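Local structure of large exoprotein involved in heme utilization or adhesion (5E3E) at residues D46-K51 and L64-Q69. The protein acts as the toxic C-terminal nuclease of a contact-dependent growth inhibition system, probably cleaving RNA as a bacterial member of the RNase A superfamily. Sequence-based numbering, arbitrary orientation.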
ATOM      1  N   ASP B  46       4.369  -6.384 -17.422  1.00 27.59           N
ATOM      2  CA  ASP B  46       3.938  -7.054 -18.642  1.00 29.95           C
ATOM      3  C   ASP B  46       2.570  -7.701 -18.494  1.00 30.20           C
ATOM      4  O   ASP B  46       1.734  -7.617 -19.402  1.00 30.59           O
ATOM      5  CB  ASP B  46       4.961  -8.097 -19.095  1.00 32.71           C
ATOM      6  CG  ASP B  46       6.244  -7.463 -19.633  1.00 35.13           C
ATOM      7  OD1 ASP B  46       6.234  -6.267 -20.009  1.00 39.55           O
ATOM      8  OD2 ASP B  46       7.267  -8.162 -19.681  1.00 38.50           O
ATOM      9  N   SER B  47       2.306  -8.324 -17.357  1.00 29.10           N
ATOM     10  CA  SER B  47       0.990  -8.923 -17.148  1.00 29.66           C
ATOM     11  C   SER B  47      -0.124  -7.911 -16.812  1.00 29.44           C
ATOM     12  O   SER B  47      -1.296  -8.294 -16.765  1.00 30.14           O
ATOM     13  CB  SER B  47       1.062 -10.048 -16.118  1.00 30.39           C
ATOM     14  OG  SER B  47       1.119  -9.556 -14.810  1.00 30.45           O
ATOM     15  N   ASN B  48       0.221  -6.636 -16.598  1.00 27.71           N
ATOM     16  CA  ASN B  48      -0.775  -5.587 -16.299  1.00 26.55           C
ATOM     17  C   ASN B  48      -0.777  -4.467 -17.323  1.00 26.78           C
ATOM     18  O   ASN B  48      -1.227  -3.355 -17.037  1.00 25.86           O
ATOM     19  CB  ASN B  48      -0.506  -4.985 -14.923  1.00 25.72           C
ATOM     20  CG  ASN B  48      -0.903  -5.914 -13.802  1.00 26.00           C
ATOM     21  OD1 ASN B  48      -2.076  -5.989 -13.418  1.00 26.65           O
ATOM     22  ND2 ASN B  48       0.068  -6.622 -13.264  1.00 25.78           N
ATOM     23  N   GLN B  49      -0.281  -4.747 -18.514  1.00 28.21           N
ATOM     24  CA  GLN B  49      -0.019  -3.681 -19.474  1.00 30.37           C
ATOM     25  C   GLN B  49      -1.307  -3.019 -19.932  1.00 30.85           C
ATOM     26  O   GLN B  49      -1.320  -1.813 -20.192  1.00 30.27           O
ATOM     27  CB  GLN B  49       0.770  -4.205 -20.679  1.00 32.46           C
ATOM     28  CG  GLN B  49       1.337  -3.101 -21.561  1.00 34.01           C
ATOM     29  CD  GLN B  49       2.286  -2.193 -20.807  1.00 34.70           C
ATOM     30  OE1 GLN B  49       3.243  -2.657 -20.191  1.00 35.37           O
ATOM     31  NE2 GLN B  49       2.009  -0.893 -20.828  1.00 35.79           N
ATOM     32  N   ALA B  50      -2.387  -3.798 -20.003  1.00 30.37           N
ATOM     33  CA  ALA B  50      -3.711  -3.260 -20.351  1.00 31.95           C
ATOM     34  C   ALA B  50      -4.220  -2.258 -19.317  1.00 30.97           C
ATOM     35  O   ALA B  50      -4.719  -1.183 -19.667  1.00 30.24           O
ATOM     36  CB  ALA B  50      -4.716  -4.402 -20.516  1.00 33.09           C
ATOM     37  N   LYS B  51      -4.108  -2.638 -18.048  1.00 29.94           N
ATOM     38  CA  LYS B  51      -4.413  -1.778 -16.905  1.00 29.40           C
ATOM     39  C   LYS B  51      -3.535  -0.488 -16.864  1.00 28.13           C
ATOM     40  O   LYS B  51      -4.027   0.607 -16.559  1.00 27.07           O
ATOM     41  CB  LYS B  51      -4.208  -2.615 -15.647  1.00 31.37           C
ATOM     42  CG  LYS B  51      -4.737  -2.072 -14.356  1.00 32.46           C
ATOM     43  CD  LYS B  51      -4.446  -3.061 -13.245  1.00 33.20           C
ATOM     44  CE  LYS B  51      -4.724  -2.450 -11.891  1.00 34.36           C
ATOM     45  NZ  LYS B  51      -4.423  -3.441 -10.816  1.00 35.38           N
ATOM     46  N   LEU B  64      -0.829   4.061  -9.461  1.00 14.49           N
ATOM     47  CA  LEU B  64      -1.480   2.814  -9.865  1.00 14.98           C
ATOM     48  C   LEU B  64      -0.783   1.624  -9.188  1.00 15.38           C
ATOM     49  O   LEU B  64       0.438   1.502  -9.208  1.00 14.75           O
ATOM     50  CB  LEU B  64      -1.442   2.634 -11.379  1.00 15.85           C
ATOM     51  CG  LEU B  64      -2.102   1.347 -11.939  1.00 16.73           C
ATOM     52  CD1 LEU B  64      -3.623   1.403 -11.875  1.00 17.46           C
ATOM     53  CD2 LEU B  64      -1.640   1.109 -13.355  1.00 17.50           C
ATOM     54  N   GLU B  65      -1.600   0.765  -8.604  1.00 15.65           N
ATOM     55  CA  GLU B  65      -1.171  -0.507  -8.006  1.00 16.55           C
ATOM     56  C   GLU B  65      -1.186  -1.598  -9.058  1.00 17.08           C
ATOM     57  O   GLU B  65      -2.199  -1.783  -9.742  1.00 16.88           O
ATOM     58  CB  GLU B  65      -2.183  -0.885  -6.911  1.00 17.16           C
ATOM     59  CG  GLU B  65      -2.018  -2.277  -6.315  1.00 17.99           C
ATOM     60  CD  GLU B  65      -3.135  -2.654  -5.355  1.00 18.92           C
ATOM     61  OE1 GLU B  65      -3.921  -1.754  -4.914  1.00 18.78           O
ATOM     62  OE2 GLU B  65      -3.190  -3.878  -5.006  1.00 19.23           O
ATOM     63  N   ILE B  66      -0.095  -2.357  -9.181  1.00 17.52           N
ATOM     64  CA  ILE B  66      -0.103  -3.509 -10.030  1.00 19.34           C
ATOM     65  C   ILE B  66       0.427  -4.661  -9.216  1.00 18.97           C
ATOM     66  O   ILE B  66       1.456  -4.545  -8.563  1.00 18.64           O
ATOM     67  CB  ILE B  66       0.687  -3.335 -11.337  1.00 21.10           C
ATOM     68  CG1 ILE B  66       2.138  -3.028 -11.076  1.00 22.00           C
ATOM     69  CG2 ILE B  66       0.068  -2.204 -12.178  1.00 21.32           C
ATOM     70  CD1 ILE B  66       3.050  -3.265 -12.262  1.00 23.74           C
ATOM     71  N   ASP B  67      -0.308  -5.752  -9.246  1.00 19.35           N
ATOM     72  CA  ASP B  67      -0.002  -6.904  -8.413  1.00 20.14           C
ATOM     73  C   ASP B  67       0.551  -8.031  -9.247  1.00 19.97           C
ATOM     74  O   ASP B  67       0.350  -8.093 -10.473  1.00 20.24           O
ATOM     75  CB  ASP B  67      -1.242  -7.300  -7.606  1.00 21.44           C
ATOM     76  CG  ASP B  67      -1.653  -6.204  -6.606  1.00 22.86           C
ATOM     77  OD1 ASP B  67      -0.813  -5.821  -5.763  1.00 24.76           O
ATOM     78  OD2 ASP B  67      -2.789  -5.702  -6.675  1.00 24.05           O
ATOM     79  N   TYR B  68       1.334  -8.874  -8.581  1.00 19.44           N
ATOM     80  CA  TYR B  68       2.032  -9.990  -9.173  1.00 20.15           C
ATOM     81  C   TYR B  68       1.673 -11.178  -8.296  1.00 20.20           C
ATOM     82  O   TYR B  68       1.727 -11.073  -7.066  1.00 18.46           O
ATOM     83  CB  TYR B  68       3.524  -9.735  -9.091  1.00 20.58           C
ATOM     84  CG  TYR B  68       4.404 -10.936  -9.404  1.00 21.64           C
ATOM     85  CD1 TYR B  68       4.676 -11.286 -10.719  1.00 22.52           C
ATOM     86  CD2 TYR B  68       4.962 -11.701  -8.387  1.00 21.72           C
ATOM     87  CE1 TYR B  68       5.473 -12.354 -11.010  1.00 22.65           C
ATOM     88  CE2 TYR B  68       5.797 -12.776  -8.671  1.00 22.05           C
ATOM     89  CZ  TYR B  68       6.035 -13.098  -9.992  1.00 23.15           C
ATOM     90  OH  TYR B  68       6.850 -14.170 -10.321  1.00 23.92           O
ATOM     91  N   GLN B  69       1.267 -12.285  -8.917  1.00 21.59           N
ATOM     92  CA  GLN B  69       0.956 -13.493  -8.198  1.00 23.04           C
ATOM     93  C   GLN B  69       1.855 -14.622  -8.729  1.00 22.59           C
ATOM     94  O   GLN B  69       2.126 -14.717  -9.927  1.00 22.03           O
ATOM     95  CB  GLN B  69      -0.529 -13.852  -8.367  1.00 26.63           C
ATOM     96  CG  GLN B  69      -1.495 -12.773  -7.862  1.00 29.73           C
ATOM     97  CD  GLN B  69      -1.799 -11.683  -8.893  1.00 34.69           C
ATOM     98  OE1 GLN B  69      -1.874 -11.950 -10.108  1.00 40.95           O
ATOM     99  NE2 GLN B  69      -2.001 -10.445  -8.413  1.00 36.67           N
TER
HETATM  100  O   HOH W   1      -2.750  -5.997 -10.624  1.00 19.19           O
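In this RNase A-like domain, the N48 carboxamide lies with one face over I66: CB of I66 stands nearly perpendicular above CG of N48, 3.9 Å away, and I66 CG2 reaches the CB of N48. Polar partners meet the amide's ends. Its nitrogen ND2 donates to the D67 carbonyl oxygen O at 3.2 Å, with an N-H...O angle of 150° and the acceptor slightly out of the amide plane; ND2 also hydrogen-bonds to A44 O of helix 34-47. At the other end, OD1 accepts from a water.

N48 sits at the N-cap position of helix 49-58, between that helix and helix 34-47, but its side chain turns to one edge of strand 63-68 and makes no capping bond. The strand's other edge pairs with strand 86-97, through L64, I66 and Y68, so the alternate residues E65 and D67 present their backbone groups to the junction, while the L64 side chain packs on I52 and Y55 of helix 49-58. N48 serves both backbone polar groups of D67: carbonyl oxygen directly, N-H through the water, which accepts from D67 N at 2.8 Å.

K51 brings a second donor to the same edge. Its CG is anti to the backbone N (chi1 -167°) and the rest of the chain is extended, which carries CE past L64 CD1 at 4.0 Å.

Acidic ends lie near the ammonium without touching it: K51 NZ is 5.0 Å from D67 OD2, so any attraction is probably long-range. D67 forms a salt bridge with R92, and E65 forms one with R15 of the CdiI immunity protein chain. K51 NZ itself donates to E65 O at 3.0 Å, with a C=O...N angle of 154°, and to the water that N48 OD1 accepts from.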